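Local coordinates for uncharacterized DUF3829-like protein (Bacteroides thetaiotaomicron, PDB 3RH3) that is of unknown function but is probably a lipoprotein with an all-helical fold and a DUF3829-like C-terminal domain, at residues 42-47 against 104-109; 16-21 against 148-153. All coordinates share one frame; numbering follows the deposited sequence. Where two conformers were deposited one is given.

Interaction 1 of 2, residues 42-47 against 104-109; sequences LGYMEQ and NKFLAY. With EDO (1,2-ethanediol), chain D.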
ATOM      1  N   LEU A  42       9.768  12.808  -9.441  1.00 50.89           N
ATOM      2  CA  LEU A  42      11.185  12.408  -9.346  1.00 51.09           C
ATOM      3  C   LEU A  42      11.777  12.240 -10.742  1.00 56.63           C
ATOM      4  O   LEU A  42      12.906  12.678 -10.985  1.00 56.25           O
ATOM      5  CB  LEU A  42      11.371  11.104  -8.536  1.00 49.24           C
ATOM      6  CG  LEU A  42      11.164  11.183  -7.021  1.00 52.18           C
ATOM      7  CD1 LEU A  42      11.156   9.786  -6.403  1.00 50.06           C
ATOM      8  CD2 LEU A  42      12.219  12.077  -6.353  1.00 53.14           C
ATOM      9  N   GLY A  43      10.983  11.651 -11.644  1.00 54.17           N
ATOM     10  CA  GLY A  43      11.339  11.449 -13.041  1.00 55.51           C
ATOM     11  C   GLY A  43      11.603  12.766 -13.735  1.00 63.46           C
ATOM     12  O   GLY A  43      12.625  12.908 -14.416  1.00 64.87           O
ATOM     13  N   TYR A  44      10.714  13.768 -13.499  1.00 60.66           N
ATOM     14  CA  TYR A  44      10.851  15.105 -14.068  1.00 62.65           C
ATOM     15  C   TYR A  44      12.157  15.754 -13.601  1.00 64.55           C
ATOM     16  O   TYR A  44      12.877  16.333 -14.416  1.00 65.72           O
ATOM     17  CB  TYR A  44       9.644  15.994 -13.708  1.00 65.38           C
ATOM     18  CG  TYR A  44       9.638  17.314 -14.454  1.00 72.38           C
ATOM     19  CD1 TYR A  44      10.308  18.428 -13.952  1.00 76.17           C
ATOM     20  CD2 TYR A  44       8.987  17.443 -15.678  1.00 75.19           C
ATOM     21  CE1 TYR A  44      10.330  19.635 -14.648  1.00 80.92           C
ATOM     22  CE2 TYR A  44       8.998  18.647 -16.384  1.00 79.38           C
ATOM     23  CZ  TYR A  44       9.663  19.745 -15.859  1.00 91.79           C
ATOM     24  OH  TYR A  44       9.678  20.933 -16.559  1.00 98.94           O
HETATM   25  N   MSE A  45      12.471  15.623 -12.297  1.00 57.72           N
HETATM   26  CA  MSE A  45      13.660  16.205 -11.665  1.00 56.98           C
HETATM   27  C   MSE A  45      14.980  15.541 -12.079  1.00 64.79           C
HETATM   28  O   MSE A  45      16.048  16.082 -11.776  1.00 65.30           O
HETATM   29  CB  MSE A  45      13.528  16.172 -10.151  1.00 56.22           C
HETATM   30  CG  MSE A  45      12.405  17.057  -9.648  1.00 60.75           C
HETATM   31 SE   MSE A  45      12.125  16.777  -7.776  0.75 63.13          SE
HETATM   32  CE  MSE A  45      13.596  17.815  -7.054  1.00 61.88           C
ATOM     33  N   GLU A  46      14.908  14.386 -12.755  1.00 63.67           N
ATOM     34  CA  GLU A  46      16.072  13.655 -13.256  1.00 65.16           C
ATOM     35  C   GLU A  46      16.439  14.108 -14.658  1.00 75.73           C
ATOM     36  O   GLU A  46      17.614  14.030 -15.033  1.00 76.32           O
ATOM     37  CB  GLU A  46      15.797  12.153 -13.275  1.00 64.11           C
ATOM     38  CG  GLU A  46      15.808  11.504 -11.905  1.00 68.48           C
ATOM     39  CD  GLU A  46      15.282  10.082 -11.867  1.00 76.69           C
ATOM     40  OE1 GLU A  46      14.579   9.675 -12.821  1.00 73.09           O
ATOM     41  OE2 GLU A  46      15.568   9.373 -10.876  1.00 61.02           O
ATOM     42  N   GLN A  47      15.420  14.562 -15.434  1.00 76.47           N
ATOM     43  CA  GLN A  47      15.543  15.000 -16.828  1.00 80.04           C
ATOM     44  C   GLN A  47      16.614  16.083 -16.966  1.00 89.59           C
ATOM     45  O   GLN A  47      16.478  17.188 -16.429  1.00 89.58           O
ATOM     46  CB  GLN A  47      14.192  15.476 -17.421  1.00 81.69           C
ATOM     47  CG  GLN A  47      13.013  14.496 -17.268  1.00 91.21           C
ATOM     48  CD  GLN A  47      13.175  13.183 -18.002  1.00108.53           C
ATOM     49  OE1 GLN A  47      12.852  13.066 -19.188  1.00107.39           O
ATOM     50  NE2 GLN A  47      13.621  12.148 -17.296  1.00 93.18           N
ATOM     51  N   ASN A 104       8.744  22.658  -6.438  1.00 65.32           N
ATOM     52  CA  ASN A 104       8.465  24.014  -6.933  1.00 67.51           C
ATOM     53  C   ASN A 104       9.736  24.902  -6.863  1.00 72.39           C
ATOM     54  O   ASN A 104       9.941  25.745  -7.752  1.00 73.63           O
ATOM     55  CB  ASN A 104       7.290  24.650  -6.184  1.00 70.39           C
ATOM     56  CG  ASN A 104       5.934  24.134  -6.627  1.00 96.16           C
ATOM     57  OD1 ASN A 104       5.669  23.908  -7.819  1.00 90.74           O
ATOM     58  ND2 ASN A 104       5.023  23.979  -5.678  1.00 87.16           N
ATOM     59  N   LYS A 105      10.595  24.679  -5.833  1.00 67.68           N
ATOM     60  CA  LYS A 105      11.885  25.355  -5.660  1.00 69.19           C
ATOM     61  C   LYS A 105      12.835  24.915  -6.784  1.00 73.65           C
ATOM     62  O   LYS A 105      13.524  25.754  -7.373  1.00 75.96           O
ATOM     63  CB  LYS A 105      12.487  25.051  -4.277  1.00 70.91           C
ATOM     64  N   PHE A 106      12.801  23.611  -7.127  1.00 67.48           N
ATOM     65  CA  PHE A 106      13.583  22.990  -8.198  1.00 67.09           C
ATOM     66  C   PHE A 106      13.297  23.658  -9.567  1.00 75.91           C
ATOM     67  O   PHE A 106      14.249  23.926 -10.307  1.00 76.89           O
ATOM     68  CB  PHE A 106      13.300  21.470  -8.261  1.00 65.23           C
ATOM     69  CG  PHE A 106      13.886  20.736  -9.447  1.00 65.72           C
ATOM     70  CD1 PHE A 106      15.160  20.182  -9.383  1.00 67.60           C
ATOM     71  CD2 PHE A 106      13.156  20.584 -10.623  1.00 67.11           C
ATOM     72  CE1 PHE A 106      15.697  19.501 -10.475  1.00 68.35           C
ATOM     73  CE2 PHE A 106      13.704  19.926 -11.723  1.00 69.72           C
ATOM     74  CZ  PHE A 106      14.973  19.395 -11.644  1.00 67.82           C
ATOM     75  N   LEU A 107      11.998  23.896  -9.899  1.00 73.85           N
ATOM     76  CA  LEU A 107      11.546  24.498 -11.161  1.00 76.12           C
ATOM     77  C   LEU A 107      12.096  25.918 -11.331  1.00 84.99           C
ATOM     78  O   LEU A 107      12.445  26.316 -12.447  1.00 85.92           O
ATOM     79  CB  LEU A 107      10.008  24.519 -11.256  1.00 75.55           C
ATOM     80  CG  LEU A 107       9.256  23.182 -11.154  1.00 77.88           C
ATOM     81  CD1 LEU A 107       7.775  23.412 -10.924  1.00 77.23           C
ATOM     82  CD2 LEU A 107       9.472  22.318 -12.385  1.00 80.80           C
ATOM     83  N   ALA A 108      12.181  26.668 -10.217  1.00 83.73           N
ATOM     84  CA  ALA A 108      12.714  28.024 -10.172  1.00 86.89           C
ATOM     85  C   ALA A 108      14.243  28.004 -10.334  1.00 94.14           C
ATOM     86  O   ALA A 108      14.788  28.832 -11.068  1.00 95.50           O
ATOM     87  CB  ALA A 108      12.324  28.689  -8.862  1.00 87.36           C
ATOM     88  N   TYR A 109      14.923  27.042  -9.664  1.00 91.55           N
ATOM     89  CA  TYR A 109      16.381  26.867  -9.717  1.00 93.52           C
ATOM     90  C   TYR A 109      16.852  26.357 -11.094  1.00 98.01           C
ATOM     91  O   TYR A 109      17.919  26.780 -11.551  1.00 99.53           O
ATOM     92  CB  TYR A 109      16.871  25.916  -8.605  1.00 93.49           C
ATOM     93  CG  TYR A 109      17.121  26.585  -7.267  1.00 96.68           C
ATOM     94  CD1 TYR A 109      18.141  27.519  -7.112  1.00101.62           C
ATOM     95  CD2 TYR A 109      16.384  26.234  -6.141  1.00 95.59           C
ATOM     96  CE1 TYR A 109      18.388  28.126  -5.881  1.00103.86           C
ATOM     97  CE2 TYR A 109      16.622  26.832  -4.901  1.00 97.15           C
ATOM     98  CZ  TYR A 109      17.628  27.775  -4.775  1.00107.73           C
ATOM     99  OH  TYR A 109      17.876  28.367  -3.558  1.00108.00           O
TER
HETATM  100  C1  EDO D 294      15.355   5.332 -11.263  1.00 49.92           C
HETATM  101  O1  EDO D 294      15.630   6.273 -10.210  1.00 54.04           O
HETATM  102  C2  EDO D 294      14.349   4.261 -10.831  1.00 47.79           C
HETATM  103  O2  EDO D 294      14.821   3.329  -9.825  1.00 41.96           O
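Phe106 swings its ring toward helix 35-46 because CG lies anti to the backbone N, while Met45, a selenomethionine, runs out beside its own backbone N and then bends at its last torsion (chi3 78°), which sets the methyl CE by the CG-CD1 end of the ring. The Met45 chain and the Phe106 ring thus run antiparallel, each reaching toward the other's backbone. Met45 CG sits over the centre of the Phe106 ring, 3.7 Å from the centroid and 11° off the ring normal, a CH-pi contact. Met45 SE lies above the same face, at a longer 4.9 Å from the Phe106 centroid. Met45 CE is 3.7 Å from Phe106 CD1. The far end of the ring meets backbone: Phe106 CZ is 3.4 Å from Met45 CA. Tyr44 adds a flank, its CE1 touching Leu107 CD2 at 3.6 Å. With an alanine at Phe106, Met45 CG and CE would probably lose the aromatic group they lie against, opening a gap between the helices. Glu46 points away: OE1 bridges to Lys184, and OE2 bonds Tyr126 and O1 of a 1,2-ethanediol probably from the crystallisation liquor. The segment axes, 11.2 Å apart, are inclined by 18°; with Thr118 and Asn125 of helix 115-154 touching Phe106 and Met45 respectively, this is a Met-aromatic contact within a three-helix interface.

Interaction 2 of 2, residues 16-21 against 148-153; sequences SKVINY and EQAESE
Ile19 and Val18 meet Ala150 with purely apolar atoms where two helices cross, the N-to-C directions of their segments 131° apart, and the isoleucine can be followed outward from its backbone. Its CB points toward helix 115-154, and CG1 leaves it beside the backbone N (chi1 -62°), anti to the carbonyl carbon, which carries this branch to the other helix. Ile19 CG1 then passes Ala150 CB at 4.0 Å. The terminal Ile19 CD1 comes closer, 3.7 Å from Ala150 CB, and also lies against the aliphatic part of the neighbouring glutamate, 3.8 Å from Glu151 CG. The tip of Ile19 therefore rests against two consecutive residues of the opposing helix, and its side chain crosses that of Glu151 at about a right angle.

Val18 adds a second contact: its CG1, anti to the backbone N (chi1 165°), is 3.9 Å from Ala150 CB. One methyl group is thus shared by two branched side chains, and the closest pair of CA atoms, those of Val18 and Ala150, is 6.6 Å apart. The small alanine fits the short separation of 8.7 Å between the segment axes. Glu151 contributes methylene carbon to this contact, while its OE2 makes a weak, long ion pair with Arg168. Further round the same helix, Gln149 NE2 donates a hydrogen bond to Glu153 OE2.

Ile19 is flanked further by Thr147 and Leu154 of helix 115-154, Val18 also packs on Phe77 of a loop, and helix 161-181 touches helix 115-154 through Met165, which meets Glu148 and Ser152.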
ATOM      1  N   SER A  16     -17.657  -1.911  12.383  1.00 49.96           N
ATOM      2  CA  SER A  16     -17.954  -1.261  11.107  1.00 49.05           C
ATOM      3  C   SER A  16     -17.311   0.138  11.025  1.00 50.10           C
ATOM      4  O   SER A  16     -17.010   0.595   9.927  1.00 49.83           O
ATOM      5  CB  SER A  16     -19.454  -1.207  10.843  1.00 55.20           C
ATOM      6  OG  SER A  16     -20.140  -0.492  11.852  1.00 75.88           O
ATOM      7  N   LYS A  17     -17.026   0.773  12.177  1.00 46.08           N
ATOM      8  CA  LYS A  17     -16.361   2.078  12.235  1.00 44.61           C
ATOM      9  C   LYS A  17     -14.868   1.885  11.955  1.00 44.54           C
ATOM     10  O   LYS A  17     -14.261   2.734  11.322  1.00 44.62           O
ATOM     11  CB  LYS A  17     -16.629   2.773  13.577  1.00 47.72           C
ATOM     12  CG  LYS A  17     -17.940   3.547  13.563  1.00 54.85           C
ATOM     13  CD  LYS A  17     -18.443   3.804  14.959  1.00 70.20           C
ATOM     14  CE  LYS A  17     -19.887   4.242  14.990  1.00 83.15           C
ATOM     15  N   VAL A  18     -14.301   0.733  12.340  1.00 41.31           N
ATOM     16  CA  VAL A  18     -12.907   0.349  12.042  1.00 40.08           C
ATOM     17  C   VAL A  18     -12.768   0.148  10.504  1.00 44.02           C
ATOM     18  O   VAL A  18     -11.810   0.636   9.897  1.00 43.30           O
ATOM     19  CB  VAL A  18     -12.476  -0.922  12.836  1.00 43.49           C
ATOM     20  CG1 VAL A  18     -11.186  -1.529  12.271  1.00 42.64           C
ATOM     21  CG2 VAL A  18     -12.312  -0.613  14.322  1.00 43.63           C
ATOM     22  N   ILE A  19     -13.731  -0.560   9.888  1.00 40.13           N
ATOM     23  CA  ILE A  19     -13.754  -0.838   8.449  1.00 38.61           C
ATOM     24  C   ILE A  19     -13.874   0.480   7.679  1.00 43.30           C
ATOM     25  O   ILE A  19     -13.083   0.701   6.755  1.00 43.14           O
ATOM     26  CB  ILE A  19     -14.890  -1.859   8.092  1.00 42.31           C
ATOM     27  CG1 ILE A  19     -14.690  -3.237   8.789  1.00 41.98           C
ATOM     28  CG2 ILE A  19     -15.057  -2.049   6.564  1.00 41.03           C
ATOM     29  CD1 ILE A  19     -13.324  -3.873   8.606  1.00 47.81           C
ATOM     30  N   ASN A  20     -14.837   1.356   8.077  1.00 40.73           N
ATOM     31  CA  ASN A  20     -15.027   2.655   7.436  0.50 40.41           C
ATOM     32  C   ASN A  20     -13.761   3.523   7.568  1.00 43.27           C
ATOM     33  O   ASN A  20     -13.401   4.221   6.626  1.00 42.79           O
ATOM     34  CB  ASN A  20     -16.243   3.395   8.001  0.50 41.29           C
ATOM     35  CG  ASN A  20     -16.268   4.842   7.576  0.50 58.96           C
ATOM     36  OD1 ASN A  20     -16.152   5.163   6.385  0.50 56.55           O
ATOM     37  ND2 ASN A  20     -16.302   5.755   8.536  0.50 49.14           N
ATOM     38  N   TYR A  21     -13.088   3.487   8.738  1.00 39.19           N
ATOM     39  CA  TYR A  21     -11.861   4.251   8.916  1.00 38.19           C
ATOM     40  C   TYR A  21     -10.799   3.761   7.917  1.00 43.65           C
ATOM     41  O   TYR A  21     -10.133   4.587   7.270  1.00 44.40           O
ATOM     42  CB  TYR A  21     -11.326   4.155  10.362  1.00 38.03           C
ATOM     43  CG  TYR A  21     -10.141   5.064  10.558  1.00 37.60           C
ATOM     44  CD1 TYR A  21     -10.315   6.406  10.880  1.00 39.54           C
ATOM     45  CD2 TYR A  21      -8.848   4.623  10.289  1.00 37.20           C
ATOM     46  CE1 TYR A  21      -9.224   7.257  11.046  1.00 40.60           C
ATOM     47  CE2 TYR A  21      -7.752   5.475  10.414  1.00 38.70           C
ATOM     48  CZ  TYR A  21      -7.947   6.792  10.796  1.00 42.69           C
ATOM     49  OH  TYR A  21      -6.880   7.637  10.939  1.00 38.41           O
ATOM     50  N   GLU A 148      -8.763  -6.689  10.204  1.00 43.64           N
ATOM     51  CA  GLU A 148      -8.871  -8.150  10.226  1.00 45.47           C
ATOM     52  C   GLU A 148      -9.800  -8.623  11.359  1.00 47.66           C
ATOM     53  O   GLU A 148     -10.696  -9.412  11.111  1.00 46.38           O
ATOM     54  CB  GLU A 148      -7.472  -8.773  10.384  1.00 47.33           C
ATOM     55  CG  GLU A 148      -7.334 -10.237  10.008  1.00 64.66           C
ATOM     56  CD  GLU A 148      -5.911 -10.766  10.026  1.00 95.95           C
ATOM     57  OE1 GLU A 148      -4.993 -10.058   9.547  1.00 83.68           O
ATOM     58  OE2 GLU A 148      -5.722 -11.917  10.484  1.00100.69           O
ATOM     59  N   GLN A 149      -9.584  -8.135  12.583  1.00 45.79           N
ATOM     60  CA  GLN A 149     -10.396  -8.450  13.750  1.00 46.21           C
ATOM     61  C   GLN A 149     -11.845  -7.981  13.520  1.00 49.68           C
ATOM     62  O   GLN A 149     -12.780  -8.715  13.847  1.00 50.46           O
ATOM     63  CB  GLN A 149      -9.791  -7.796  15.007  1.00 47.93           C
ATOM     64  CG  GLN A 149     -10.490  -8.147  16.326  1.00 68.49           C
ATOM     65  CD  GLN A 149     -10.473  -9.629  16.648  1.00 91.53           C
ATOM     66  OE1 GLN A 149      -9.423 -10.284  16.628  1.00 89.38           O
ATOM     67  NE2 GLN A 149     -11.640 -10.185  16.957  1.00 79.84           N
ATOM     68  N   ALA A 150     -12.023  -6.779  12.943  1.00 43.78           N
ATOM     69  CA  ALA A 150     -13.353  -6.242  12.655  1.00 43.73           C
ATOM     70  C   ALA A 150     -14.061  -7.094  11.605  1.00 48.27           C
ATOM     71  O   ALA A 150     -15.243  -7.401  11.772  1.00 48.41           O
ATOM     72  CB  ALA A 150     -13.257  -4.796  12.192  1.00 43.78           C
ATOM     73  N   GLU A 151     -13.332  -7.512  10.543  1.00 45.13           N
ATOM     74  CA  GLU A 151     -13.904  -8.361   9.507  1.00 45.59           C
ATOM     75  C   GLU A 151     -14.288  -9.722  10.077  1.00 51.66           C
ATOM     76  O   GLU A 151     -15.368 -10.193   9.778  1.00 52.68           O
ATOM     77  CB  GLU A 151     -12.980  -8.513   8.287  1.00 45.99           C
ATOM     78  CG  GLU A 151     -13.129  -7.398   7.254  1.00 54.97           C
ATOM     79  CD  GLU A 151     -14.419  -7.312   6.442  1.00 82.24           C
ATOM     80  OE1 GLU A 151     -15.524  -7.313   7.037  1.00 63.65           O
ATOM     81  OE2 GLU A 151     -14.316  -7.156   5.204  1.00 83.61           O
ATOM     82  N   SER A 152     -13.466 -10.310  10.946  1.00 49.90           N
ATOM     83  CA  SER A 152     -13.761 -11.606  11.559  1.00 52.22           C
ATOM     84  C   SER A 152     -15.085 -11.579  12.344  1.00 59.02           C
ATOM     85  O   SER A 152     -15.789 -12.591  12.394  1.00 61.56           O
ATOM     86  CB  SER A 152     -12.616 -12.037  12.465  1.00 56.40           C
ATOM     87  OG  SER A 152     -12.963 -13.208  13.184  1.00 71.18           O
ATOM     88  N   GLU A 153     -15.423 -10.417  12.931  1.00 54.70           N
ATOM     89  CA  GLU A 153     -16.643 -10.206  13.707  1.00 55.18           C
ATOM     90  C   GLU A 153     -17.853  -9.995  12.806  1.00 57.31           C
ATOM     91  O   GLU A 153     -18.923 -10.545  13.084  1.00 57.62           O
ATOM     92  CB  GLU A 153     -16.475  -9.006  14.655  1.00 56.47           C
ATOM     93  CG  GLU A 153     -15.616  -9.323  15.866  1.00 68.75           C
ATOM     94  CD  GLU A 153     -15.031  -8.127  16.594  1.00 91.02           C
ATOM     95  OE1 GLU A 153     -15.757  -7.121  16.778  1.00 89.24           O
ATOM     96  OE2 GLU A 153     -13.853  -8.213  17.013  1.00 76.85           O
TER

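In the fold
Both contacts lie in the N-terminal part of the chain, on opposite sides of its centre, with their centres about 42 Å apart and nearest atoms about 25 Å apart. In chain order segment 16-21 comes first, then 42-47 and 104-109, and finally 148-153, so interaction 1 is enclosed between the two segments of interaction 2. Helix 10-32 precedes helix 35-46, and helix 79-111 precedes helix 115-154, so each contact takes one helix from each consecutive pair. Helix 115-154 also flanks interaction 1, and helix 79-111 touches Tyr21 beside interaction 2. The four helices therefore form one connected bundle, joined at widely separated places.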